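Local structure of microbial serine proteinases; subtilisin (Bacillus subtilis, 2GKO) at residues A[161-166]-A[186-191]; A[136-141]-A[250-255]; A[227-232]-A[303-308]; A[167-172]-A[205-210]. The protein probably hydrolyses peptide bonds as a cold-adapted, calcium-loaded serine endopeptidase of the subtilisin family. One frame throughout, in Å; residues are numbered along the deposited sequence.

Contact 1. Residues A[161-166]-A[186-191]; sequences LIIAAA and VAVAAL
Val186 lies between Ile162 and Ala164 and bonds to both: Val186 N donates to Ile162 O (2.9 Å, N-H...O 173°), and Val186 O accepts from Ala164 N at 2.8 Å. Two residues on, Ala164 O takes Val188 N at 2.9 Å. Ala166 N then closes on Val188 O at 3.0 Å, a more bent bond formed just where strand 161-165 has ended; Ala165, at that strand end, lines the phenylmethanesulfonic acid pocket. Bonding two residues apart on alternating partners, with Ile163 beside Val186 and Ala164 beside Ala187, is the register of a parallel pair, and the strand axes diverge by 35°, as in a twisted sheet.

One face carries the larger apolar groups of this pair. Ile163 has CG1 beside its backbone N (chi1 -47°), which swings CD1 alongside Val186, 3.7 Å from Val186 CB. Its other branch goes to the next residue, with Ile163 CG2 3.5 Å from Val188 CG2. Helix 248-265 packs on Ile163 and Val188, and helix 271-283 on Val186. Replacing Ile163 with an alanine would probably open a gap between Val186, Val188 and helix 248-265, because both contacting branches would be gone. On the other face, Ala164 and Ala187 sit beside each other.

Buried backbone N-H and C=O groups are thus paired within the central sheet of the subtilase fold, while packing against the helices is left to branched side chains.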
loop_
_atom_site.group_PDB
_atom_site.type_symbol
_atom_site.label_atom_id
_atom_site.label_comp_id
_atom_site.label_asym_id
_atom_site.label_seq_id
_atom_site.Cartn_x
_atom_site.Cartn_y
_atom_site.Cartn_z
ATOM N N LEU A 161 11.184 -1.155 -2.817
ATOM C CA LEU A 161 10.127 -2.122 -2.558
ATOM C C LEU A 161 8.811 -1.569 -3.108
ATOM O O LEU A 161 8.453 -0.443 -2.816
ATOM C CB LEU A 161 9.987 -2.395 -1.078
ATOM C CG LEU A 161 8.952 -3.446 -0.681
ATOM C CD1 LEU A 161 9.265 -4.811 -1.275
ATOM C CD2 LEU A 161 8.905 -3.542 0.806
ATOM N N ILE A 162 8.122 -2.355 -3.923
ATOM C CA ILE A 162 6.876 -1.913 -4.555
ATOM C C ILE A 162 5.686 -2.705 -4.009
ATOM O O ILE A 162 5.641 -3.913 -4.122
ATOM C CB ILE A 162 6.948 -2.045 -6.083
ATOM C CG1 ILE A 162 8.060 -1.145 -6.656
ATOM C CG2 ILE A 162 5.616 -1.674 -6.692
ATOM C CD1 ILE A 162 9.275 -1.862 -7.098
ATOM N N ILE A 163 4.742 -1.994 -3.411
ATOM C CA ILE A 163 3.508 -2.567 -2.874
ATOM C C ILE A 163 2.357 -2.042 -3.712
ATOM O O ILE A 163 2.329 -0.865 -4.039
ATOM C CB ILE A 163 3.292 -2.160 -1.384
ATOM C CG1 ILE A 163 4.570 -2.340 -0.547
ATOM C CG2 ILE A 163 2.086 -2.914 -0.775
ATOM C CD1 ILE A 163 5.072 -3.729 -0.474
ATOM N N ALA A 164 1.418 -2.911 -4.071
ATOM C CA ALA A 164 0.280 -2.512 -4.890
ATOM C C ALA A 164 -1.001 -3.221 -4.501
ATOM O O ALA A 164 -0.993 -4.340 -4.022
ATOM C CB ALA A 164 0.577 -2.789 -6.355
ATOM N N ALA A 165 -2.110 -2.573 -4.803
ATOM C CA ALA A 165 -3.417 -3.171 -4.684
ATOM C C ALA A 165 -3.538 -4.408 -5.580
ATOM O O ALA A 165 -3.130 -4.381 -6.736
ATOM C CB ALA A 165 -4.455 -2.166 -5.091
ATOM N N ALA A 166 -4.191 -5.451 -5.088
ATOM C CA ALA A 166 -4.451 -6.630 -5.926
ATOM C C ALA A 166 -5.467 -6.318 -7.026
ATOM O O ALA A 166 -5.370 -6.870 -8.109
ATOM C CB ALA A 166 -4.923 -7.819 -5.080
ATOM N N VAL A 186 4.353 -6.400 -4.805
ATOM C CA VAL A 186 3.635 -7.132 -3.783
ATOM C C VAL A 186 2.152 -6.814 -3.917
ATOM O O VAL A 186 1.721 -5.702 -3.586
ATOM C CB VAL A 186 4.139 -6.740 -2.375
ATOM C CG1 VAL A 186 3.304 -7.375 -1.282
ATOM C CG2 VAL A 186 5.589 -7.082 -2.208
ATOM N N ALA A 187 1.371 -7.781 -4.387
ATOM C CA ALA A 187 -0.064 -7.595 -4.537
ATOM C C ALA A 187 -0.742 -7.853 -3.213
ATOM O O ALA A 187 -0.619 -8.937 -2.654
ATOM C CB ALA A 187 -0.633 -8.522 -5.589
ATOM N N VAL A 188 -1.507 -6.874 -2.741
ATOM C CA VAL A 188 -2.173 -6.930 -1.466
ATOM C C VAL A 188 -3.698 -7.077 -1.611
ATOM O O VAL A 188 -4.384 -6.238 -2.236
ATOM C CB VAL A 188 -1.862 -5.669 -0.645
ATOM C CG1 VAL A 188 -2.480 -5.796 0.779
ATOM C CG2 VAL A 188 -0.375 -5.451 -0.560
ATOM N N ALA A 189 -4.228 -8.161 -1.049
ATOM C CA ALA A 189 -5.674 -8.407 -0.973
ATOM C C ALA A 189 -6.293 -7.665 0.192
ATOM O O ALA A 189 -5.607 -7.341 1.177
ATOM C CB ALA A 189 -5.954 -9.889 -0.821
ATOM N N ALA A 190 -7.603 -7.431 0.102
ATOM C CA ALA A 190 -8.340 -6.673 1.114
ATOM C C ALA A 190 -9.085 -7.600 2.022
ATOM O O ALA A 190 -9.882 -8.417 1.576
ATOM C CB ALA A 190 -9.333 -5.721 0.494
ATOM N N LEU A 191 -8.831 -7.406 3.300
ATOM C CA LEU A 191 -9.603 -8.011 4.376
ATOM C C LEU A 191 -10.734 -7.113 4.845
ATOM O O LEU A 191 -10.657 -5.875 4.800
ATOM C CB LEU A 191 -8.662 -8.309 5.546
ATOM C CG LEU A 191 -7.491 -9.231 5.254
ATOM C CD1 LEU A 191 -6.537 -9.206 6.446
ATOM C CD2 LEU A 191 -7.937 -10.650 4.966
#

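Contact 2. Residues A[136-141]-A[250-255]; sequences NMSLGS and MASPHA. With PMS (phenylmethanesulfonic acid), chain G.
Asn136 and Ser252 point at each other across the gap between strand 133-137 and helix 248-265. With CG anti to the backbone N (chi1 -175°), the Asn136 amide is carried out to the helix, where the atom modelled as OD1 lies 2.7 Å from Ser252 OG. The other amide atom, modelled as ND2, is 2.9 Å from Ser138 OG; which end is oxygen and which nitrogen remains doubtful. The amide therefore sits between two serine hydroxyls, one from each segment. A leucine in place of Asn136 is likely to leave both hydroxyls without the polar group between them.

Ser138 also faces the helix, its OG resting 3.6 Å from both Ser252 CB and Pro253 CD. The helix is kinked at Pro253, which has no N-H to offer Ser249 O in the preceding turn; that oxygen is hydrogen-bonded to Ser138 OG. Separately, His254 ND1 donates to Met250 O at 2.8 Å, with the oxygen 8° from the ring plane. Met250 turns away from the strand, its bent chain placing CE 3.7 Å from PMS C5.

In subtilisins this helix carries the catalytic serine at its N-terminal end, consistent with Ser249 here. Hydroxyls and an amide carry most of this buried contact, with the Pro253 ring beside them, so polar groups meet one another next to the pocket formed partly by Ser138, Leu139 and Met250.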
loop_
_atom_site.group_PDB
_atom_site.type_symbol
_atom_site.label_atom_id
_atom_site.label_comp_id
_atom_site.label_asym_id
_atom_site.label_seq_id
_atom_site.Cartn_x
_atom_site.Cartn_y
_atom_site.Cartn_z
ATOM N N ASN A 136 4.031 2.747 -2.872
ATOM C CA ASN A 136 2.668 2.266 -2.808
ATOM C C ASN A 136 1.890 2.683 -4.060
ATOM O O ASN A 136 1.759 3.873 -4.330
ATOM C CB ASN A 136 1.954 2.826 -1.568
ATOM C CG ASN A 136 0.570 2.248 -1.420
ATOM O OD1 ASN A 136 0.400 1.184 -0.804
ATOM N ND2 ASN A 136 -0.417 2.880 -2.060
ATOM N N MET A 137 1.369 1.706 -4.792
ATOM C CA MET A 137 0.480 1.949 -5.935
ATOM C C MET A 137 -0.892 1.342 -5.661
ATOM O O MET A 137 -1.139 0.162 -5.883
ATOM C CB MET A 137 1.067 1.427 -7.250
ATOM C CG MET A 137 2.146 2.332 -7.728
ATOM S SD MET A 137 2.741 1.919 -9.351
ATOM C CE MET A 137 3.745 0.604 -8.994
ATOM N N SER A 138 -1.777 2.182 -5.161
ATOM C CA SER A 138 -3.154 1.811 -4.914
ATOM C C SER A 138 -3.956 2.076 -6.174
ATOM O O SER A 138 -4.802 2.968 -6.243
ATOM C CB SER A 138 -3.689 2.570 -3.703
ATOM O OG SER A 138 -3.174 2.021 -2.517
ATOM N N LEU A 139 -3.632 1.297 -7.203
ATOM C CA LEU A 139 -4.214 1.499 -8.511
ATOM C C LEU A 139 -4.049 0.204 -9.264
ATOM O O LEU A 139 -3.227 -0.643 -8.924
ATOM C CB LEU A 139 -3.558 2.689 -9.219
ATOM C CG LEU A 139 -2.049 2.666 -9.435
ATOM C CD1 LEU A 139 -1.703 1.894 -10.694
ATOM C CD2 LEU A 139 -1.466 4.083 -9.507
ATOM N N GLY A 140 -4.867 0.024 -10.286
ATOM C CA GLY A 140 -4.782 -1.209 -11.035
ATOM C C GLY A 140 -5.579 -1.147 -12.302
ATOM O O GLY A 140 -6.450 -0.308 -12.463
ATOM N N SER A 141 -5.242 -2.041 -13.215
ATOM C CA SER A 141 -5.976 -2.219 -14.451
ATOM C C SER A 141 -5.855 -3.694 -14.826
ATOM O O SER A 141 -4.937 -4.370 -14.413
ATOM C CB SER A 141 -5.379 -1.287 -15.514
ATOM O OG SER A 141 -5.441 -1.813 -16.823
ATOM N N MET A 250 -7.021 0.424 -0.169
ATOM C CA MET A 250 -6.934 0.700 1.267
ATOM C C MET A 250 -6.023 -0.306 1.967
ATOM O O MET A 250 -5.360 0.023 2.960
ATOM C CB MET A 250 -8.331 0.654 1.902
ATOM C CG MET A 250 -9.224 1.877 1.628
ATOM S SD MET A 250 -9.629 2.222 -0.134
ATOM C CE MET A 250 -8.429 3.516 -0.495
ATOM N N ALA A 251 -5.965 -1.514 1.426
ATOM C CA ALA A 251 -5.137 -2.600 1.972
ATOM C C ALA A 251 -3.675 -2.352 1.700
ATOM O O ALA A 251 -2.833 -2.546 2.569
ATOM C CB ALA A 251 -5.585 -3.942 1.379
ATOM N N SER A 252 -3.360 -1.968 0.469
ATOM C CA SER A 252 -2.001 -1.721 0.054
ATOM C C SER A 252 -1.222 -0.831 1.036
ATOM O O SER A 252 -0.137 -1.226 1.442
ATOM C CB SER A 252 -1.984 -1.167 -1.386
ATOM O OG SER A 252 -0.654 -1.077 -1.896
ATOM N N PRO A 253 -1.722 0.346 1.408
ATOM C CA PRO A 253 -0.951 1.194 2.334
ATOM C C PRO A 253 -0.793 0.651 3.735
ATOM O O PRO A 253 0.151 1.046 4.384
ATOM C CB PRO A 253 -1.729 2.497 2.359
ATOM C CG PRO A 253 -3.098 2.140 1.941
ATOM C CD PRO A 253 -2.924 1.051 0.940
ATOM N N HIS A 254 -1.685 -0.210 4.198
ATOM C CA HIS A 254 -1.434 -0.922 5.450
ATOM C C HIS A 254 -0.156 -1.759 5.347
ATOM O O HIS A 254 0.710 -1.714 6.216
ATOM C CB HIS A 254 -2.602 -1.817 5.793
ATOM C CG HIS A 254 -3.767 -1.096 6.384
ATOM N ND1 HIS A 254 -4.786 -0.576 5.616
ATOM C CD2 HIS A 254 -4.105 -0.839 7.674
ATOM C CE1 HIS A 254 -5.704 -0.048 6.405
ATOM N NE2 HIS A 254 -5.298 -0.170 7.659
ATOM N N ALA A 255 -0.024 -2.498 4.256
ATOM C CA ALA A 255 1.183 -3.254 3.981
ATOM C C ALA A 255 2.398 -2.375 3.740
ATOM O O ALA A 255 3.479 -2.705 4.179
ATOM C CB ALA A 255 0.970 -4.149 2.801
HETATM C C PMS G . -8.640 2.037 -6.290
HETATM S S PMS G . -7.874 0.706 -5.612
HETATM C C1 PMS G . -9.478 2.834 -5.298
HETATM C C2 PMS G . -10.828 2.543 -5.108
HETATM C C3 PMS G . -11.600 3.292 -4.214
HETATM C C4 PMS G . -11.020 4.361 -3.543
HETATM C C5 PMS G . -9.685 4.686 -3.752
HETATM C C6 PMS G . -8.925 3.924 -4.636
HETATM O O2S PMS G . -7.274 -0.035 -6.700
HETATM O O1S PMS G . -8.878 0.042 -4.786
#

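Contact 3. Residues A[227-232]-A[303-308]; sequences SAPGAA and FGFAKV
Ser227 and Phe305 bury the most surface where the C-terminal tail, after helix 271-283, runs beside strand 226-229 of the central subtilase sheet. One direct backbone bond joins tail and strand, Ser227 N to Gly304 O at 2.8 Å with an N-H...O angle of 150°. Further on, a water mediates: it donates to Ser227 O at 2.7 Å and to Ala306 O at 2.9 Å, bridging the two backbones. The serine hydroxyl is engaged elsewhere, bonded to Ser301 O.

Gly304 provides the acceptor, and its backbone angles would jam a CB against the carbonyl oxygen of Phe303, which explains a residue without a side chain.

Phe305 has CG anti to the backbone N (chi1 179°), laying its ring along the strand from Ser227 to Pro229. Phe305 CD2 approaches Ser227 O to 3.2 Å, and further out the side chain crosses that of Pro229 at about a right angle, with CZ 3.8 Å from Pro229 CD. Leu191, on the neighbouring strand, also packs on Phe305. Over one ring face, Lys307 CG stands 4.0 Å above the plane of Phe305, close to its centre.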
loop_
_atom_site.group_PDB
_atom_site.type_symbol
_atom_site.label_atom_id
_atom_site.label_comp_id
_atom_site.label_asym_id
_atom_site.label_seq_id
_atom_site.Cartn_x
_atom_site.Cartn_y
_atom_site.Cartn_z
ATOM N N SER A 227 -2.316 -10.180 2.591
ATOM C CA SER A 227 -3.594 -9.559 2.839
ATOM C C SER A 227 -3.492 -8.490 3.932
ATOM O O SER A 227 -2.685 -8.585 4.855
ATOM C CB SER A 227 -4.612 -10.633 3.243
ATOM O OG SER A 227 -4.752 -11.618 2.232
ATOM N N ALA A 228 -4.299 -7.454 3.818
ATOM C CA ALA A 228 -4.357 -6.420 4.842
ATOM C C ALA A 228 -5.728 -5.792 4.855
ATOM O O ALA A 228 -6.491 -5.976 3.929
ATOM C CB ALA A 228 -3.292 -5.358 4.597
ATOM N N PRO A 229 -6.069 -5.065 5.913
ATOM C CA PRO A 229 -7.391 -4.436 6.013
ATOM C C PRO A 229 -7.719 -3.491 4.852
ATOM O O PRO A 229 -6.936 -2.585 4.565
ATOM C CB PRO A 229 -7.305 -3.673 7.336
ATOM C CG PRO A 229 -6.335 -4.452 8.112
ATOM C CD PRO A 229 -5.268 -4.827 7.138
ATOM N N GLY A 230 -8.857 -3.707 4.208
ATOM C CA GLY A 230 -9.251 -2.885 3.071
ATOM C C GLY A 230 -10.701 -2.481 2.959
ATOM O O GLY A 230 -11.010 -1.622 2.131
ATOM N N ALA A 231 -11.586 -3.057 3.777
ATOM C CA ALA A 231 -13.001 -2.724 3.747
ATOM C C ALA A 231 -13.350 -1.802 4.916
ATOM O O ALA A 231 -12.900 -2.024 6.049
ATOM C CB ALA A 231 -13.873 -4.019 3.783
ATOM N N ALA A 232 -14.137 -0.772 4.641
ATOM C CA ALA A 232 -14.604 0.181 5.643
ATOM C C ALA A 232 -13.468 0.805 6.426
ATOM O O ALA A 232 -13.480 0.802 7.669
ATOM C CB ALA A 232 -15.598 -0.485 6.558
ATOM N N PHE A 303 -0.175 -15.512 1.056
ATOM C CA PHE A 303 0.468 -16.250 2.161
ATOM C C PHE A 303 -0.243 -16.045 3.488
ATOM O O PHE A 303 -0.130 -16.874 4.405
ATOM C CB PHE A 303 1.925 -15.822 2.326
ATOM C CG PHE A 303 2.830 -16.101 1.146
ATOM C CD1 PHE A 303 2.365 -16.594 -0.082
ATOM C CD2 PHE A 303 4.197 -15.877 1.292
ATOM C CE1 PHE A 303 3.214 -16.804 -1.132
ATOM C CE2 PHE A 303 5.050 -16.088 0.257
ATOM C CZ PHE A 303 4.580 -16.564 -0.962
ATOM N N GLY A 304 -0.966 -14.930 3.606
ATOM C CA GLY A 304 -1.669 -14.557 4.816
ATOM C C GLY A 304 -1.619 -13.075 5.127
ATOM O O GLY A 304 -1.443 -12.246 4.236
ATOM N N PHE A 305 -1.743 -12.757 6.409
ATOM C CA PHE A 305 -1.905 -11.397 6.900
ATOM C C PHE A 305 -0.673 -11.037 7.749
ATOM O O PHE A 305 -0.587 -11.416 8.930
ATOM C CB PHE A 305 -3.197 -11.351 7.737
ATOM C CG PHE A 305 -3.532 -10.000 8.358
ATOM C CD1 PHE A 305 -4.595 -9.887 9.243
ATOM C CD2 PHE A 305 -2.819 -8.851 8.051
ATOM C CE1 PHE A 305 -4.929 -8.684 9.819
ATOM C CE2 PHE A 305 -3.160 -7.643 8.635
ATOM C CZ PHE A 305 -4.197 -7.546 9.493
ATOM N N ALA A 306 0.290 -10.339 7.136
ATOM C CA ALA A 306 1.464 -9.866 7.876
ATOM C C ALA A 306 1.042 -8.804 8.879
ATOM O O ALA A 306 0.327 -7.857 8.550
ATOM C CB ALA A 306 2.521 -9.345 6.949
ATOM N N LYS A 307 1.494 -8.974 10.127
ATOM C CA LYS A 307 1.194 -8.089 11.224
ATOM C C LYS A 307 2.474 -7.584 11.916
ATOM O O LYS A 307 3.577 -8.047 11.643
ATOM C CB LYS A 307 0.341 -8.837 12.253
ATOM C CG LYS A 307 -1.038 -9.274 11.766
ATOM C CD LYS A 307 -1.849 -9.862 12.902
ATOM C CE LYS A 307 -2.986 -10.758 12.427
ATOM N NZ LYS A 307 -3.759 -11.312 13.600
ATOM N N VAL A 308 2.271 -6.640 12.817
ATOM C CA VAL A 308 3.321 -6.121 13.684
ATOM C C VAL A 308 3.762 -7.192 14.685
ATOM O O VAL A 308 4.947 -7.313 14.976
ATOM C CB VAL A 308 2.798 -4.893 14.438
ATOM C CG1 VAL A 308 3.769 -4.429 15.542
ATOM C CG2 VAL A 308 2.540 -3.749 13.455
HETATM O O HOH W 1 -0.206 -7.724 5.653
#

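Contact 4. Residues A[167-172]-A[205-210]; sequences GNSGPK and FSSRGH. With PMS (phenylmethanesulfonic acid), chain G.
Gly167 to Lys172 and Phe205 to Arg208 form a loop-to-loop contact, partly buried, in which the loop after strand 161-165 meets the loop between strands 199-202 and 226-229. Ser207 is the hub. Its N donates to Gly167 O at 2.8 Å, and its OG accepts Ser169 N at 2.9 Å in a fairly straight bond (160°). The same hydroxyl is bonded to Ser175 O, so both its roles are used. Gly170 N adds a bond to Phe205 O at 2.9 Å.

Two glycines permit this closeness. A CB on Gly167 would collide with Ser207 OG, and one on Gly170 with Ser206 O, to which Gly170 CA already makes a 3.3 Å CH...O contact. Beyond the cis peptide bond, Pro171 lies over a face of the Arg208 guanidinium, with CB 3.9 Å above its plane. The rotation of that guanidinium is set by NH1 donating to Ser206 O (2.7 Å), nearly in its plane; Ala203 O also takes NH1, and Asn291 O takes NH2.

Asn168 and Phe205 run side by side with amide and ring planes 81° apart. Asn168 OD1 is hydrogen-bonded to Thr248 OG1, which orients the amide so that ND2 donates to PMS O1S at 2.9 Å. Ser249 N bonds the ligand too; an asparagine side chain and a serine backbone N-H donating to the sulfonyl group are consistent with the oxyanion hole of subtilisins.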
loop_
_atom_site.group_PDB
_atom_site.type_symbol
_atom_site.label_atom_id
_atom_site.label_comp_id
_atom_site.label_asym_id
_atom_site.label_seq_id
_atom_site.Cartn_x
_atom_site.Cartn_y
_atom_site.Cartn_z
ATOM N N GLY A 167 -6.392 -5.400 -6.734
ATOM C CA GLY A 167 -7.503 -5.072 -7.601
ATOM C C GLY A 167 -8.836 -5.354 -6.932
ATOM O O GLY A 167 -8.948 -6.075 -5.943
ATOM N N ASN A 168 -9.874 -4.757 -7.498
ATOM C CA ASN A 168 -11.225 -4.844 -6.947
ATOM C C ASN A 168 -12.178 -5.607 -7.877
ATOM O O ASN A 168 -13.357 -5.285 -7.926
ATOM C CB ASN A 168 -11.783 -3.448 -6.715
ATOM C CG ASN A 168 -11.019 -2.658 -5.681
ATOM O OD1 ASN A 168 -10.236 -3.203 -4.914
ATOM N ND2 ASN A 168 -11.283 -1.367 -5.634
ATOM N N SER A 169 -11.686 -6.629 -8.572
ATOM C CA SER A 169 -12.447 -7.328 -9.610
ATOM C C SER A 169 -12.779 -8.767 -9.190
ATOM O O SER A 169 -13.155 -9.592 -10.021
ATOM C CB SER A 169 -11.644 -7.351 -10.906
ATOM O OG SER A 169 -11.448 -6.050 -11.389
ATOM N N GLY A 170 -12.670 -9.042 -7.902
ATOM C CA GLY A 170 -13.021 -10.338 -7.364
ATOM C C GLY A 170 -14.521 -10.596 -7.287
ATOM O O GLY A 170 -15.335 -9.713 -7.573
ATOM N N PRO A 171 -14.913 -11.777 -6.817
ATOM C CA PRO A 171 -14.033 -12.785 -6.239
ATOM C C PRO A 171 -13.474 -13.835 -7.200
ATOM O O PRO A 171 -12.751 -14.729 -6.754
ATOM C CB PRO A 171 -14.971 -13.481 -5.239
ATOM C CG PRO A 171 -16.279 -13.457 -5.915
ATOM C CD PRO A 171 -16.316 -12.160 -6.667
ATOM N N LYS A 172 -13.799 -13.768 -8.482
ATOM C CA LYS A 172 -13.459 -14.890 -9.341
ATOM C C LYS A 172 -11.962 -15.092 -9.485
ATOM O O LYS A 172 -11.213 -14.130 -9.520
ATOM C CB LYS A 172 -14.121 -14.752 -10.693
ATOM C CG LYS A 172 -15.640 -14.892 -10.615
ATOM C CD LYS A 172 -16.275 -14.793 -12.010
ATOM C CE LYS A 172 -16.153 -16.137 -12.773
ATOM N NZ LYS A 172 -17.020 -16.205 -14.006
ATOM N N PHE A 205 -14.913 -8.516 -3.011
ATOM C CA PHE A 205 -14.439 -7.679 -4.127
ATOM C C PHE A 205 -12.967 -7.830 -4.468
ATOM O O PHE A 205 -12.532 -7.446 -5.543
ATOM C CB PHE A 205 -14.776 -6.192 -3.911
ATOM C CG PHE A 205 -13.987 -5.527 -2.815
ATOM C CD1 PHE A 205 -12.656 -5.174 -3.029
ATOM C CD2 PHE A 205 -14.557 -5.254 -1.588
ATOM C CE1 PHE A 205 -11.901 -4.576 -2.018
ATOM C CE2 PHE A 205 -13.809 -4.633 -0.569
ATOM C CZ PHE A 205 -12.479 -4.309 -0.793
ATOM N N SER A 206 -12.185 -8.356 -3.542
ATOM C CA SER A 206 -10.748 -8.370 -3.717
ATOM C C SER A 206 -10.347 -9.319 -4.862
ATOM O O SER A 206 -10.825 -10.446 -4.928
ATOM C CB SER A 206 -10.115 -8.801 -2.382
ATOM O OG SER A 206 -8.719 -8.639 -2.381
ATOM N N SER A 207 -9.489 -8.855 -5.769
ATOM C CA SER A 207 -9.080 -9.655 -6.918
ATOM C C SER A 207 -8.290 -10.871 -6.459
ATOM O O SER A 207 -7.406 -10.774 -5.592
ATOM C CB SER A 207 -8.240 -8.828 -7.876
ATOM O OG SER A 207 -9.045 -7.873 -8.567
ATOM N N ARG A 208 -8.611 -12.003 -7.064
ATOM C CA ARG A 208 -7.947 -13.284 -6.782
ATOM C C ARG A 208 -6.834 -13.584 -7.756
ATOM O O ARG A 208 -6.867 -13.220 -8.931
ATOM C CB ARG A 208 -8.968 -14.434 -6.836
ATOM C CG ARG A 208 -9.623 -14.757 -5.539
ATOM C CD ARG A 208 -10.425 -13.611 -4.913
ATOM N NE ARG A 208 -11.092 -14.076 -3.696
ATOM C CZ ARG A 208 -11.790 -13.331 -2.851
ATOM N NH1 ARG A 208 -11.966 -12.042 -3.051
ATOM N NH2 ARG A 208 -12.339 -13.891 -1.786
ATOM N N GLY A 209 -5.814 -14.296 -7.277
ATOM C CA GLY A 209 -4.771 -14.768 -8.149
ATOM C C GLY A 209 -5.235 -15.973 -8.969
ATOM O O GLY A 209 -6.422 -16.351 -8.941
ATOM N N HIS A 210 -4.276 -16.585 -9.649
ATOM C CA HIS A 210 -4.510 -17.691 -10.576
ATOM C C HIS A 210 -4.290 -19.036 -9.918
ATOM O O HIS A 210 -3.337 -19.212 -9.152
ATOM C CB HIS A 210 -3.609 -17.534 -11.809
ATOM C CG HIS A 210 -3.931 -16.325 -12.630
ATOM N ND1 HIS A 210 -4.860 -16.348 -13.648
ATOM C CD2 HIS A 210 -3.500 -15.044 -12.544
ATOM C CE1 HIS A 210 -4.978 -15.134 -14.154
ATOM N NE2 HIS A 210 -4.171 -14.323 -13.496
HETATM C C PMS G . -8.640 2.037 -6.290
HETATM S S PMS G . -7.874 0.706 -5.612
HETATM C C1 PMS G . -9.478 2.834 -5.298
HETATM C C2 PMS G . -10.828 2.543 -5.108
HETATM C C3 PMS G . -11.600 3.292 -4.214
HETATM C C4 PMS G . -11.020 4.361 -3.543
HETATM C C5 PMS G . -9.685 4.686 -3.752
HETATM C C6 PMS G . -8.925 3.924 -4.636
HETATM O O2S PMS G . -7.274 -0.035 -6.700
HETATM O O1S PMS G . -8.878 0.042 -4.786
#

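How the contacts relate
Contacts 1, 2 and 3 are buried and share the central sheet: strand 161-165 lies between 133-137 and 186-192, and 186-192 is in turn flanked by 226-229. Contact 4 is only partly buried, its centre about 16 Å from that of the chain. Chemistry follows place. Regular parallel backbone pairing dominates contact 1, polar side chains join strand to helix in contact 2, one direct backbone bond is supplemented by a bridging water in contact 3, and irregular loop bonds with close glycines mark contact 4. Contacts 2 and 4 do not touch, yet both meet phenylmethanesulfonic acid, contact 2 through van der Waals contact of Met250, contact 4 through a hydrogen bond from Asn168. Ala190 N to Ser206 OG, 3.0 Å, ties contact 1 to contact 4.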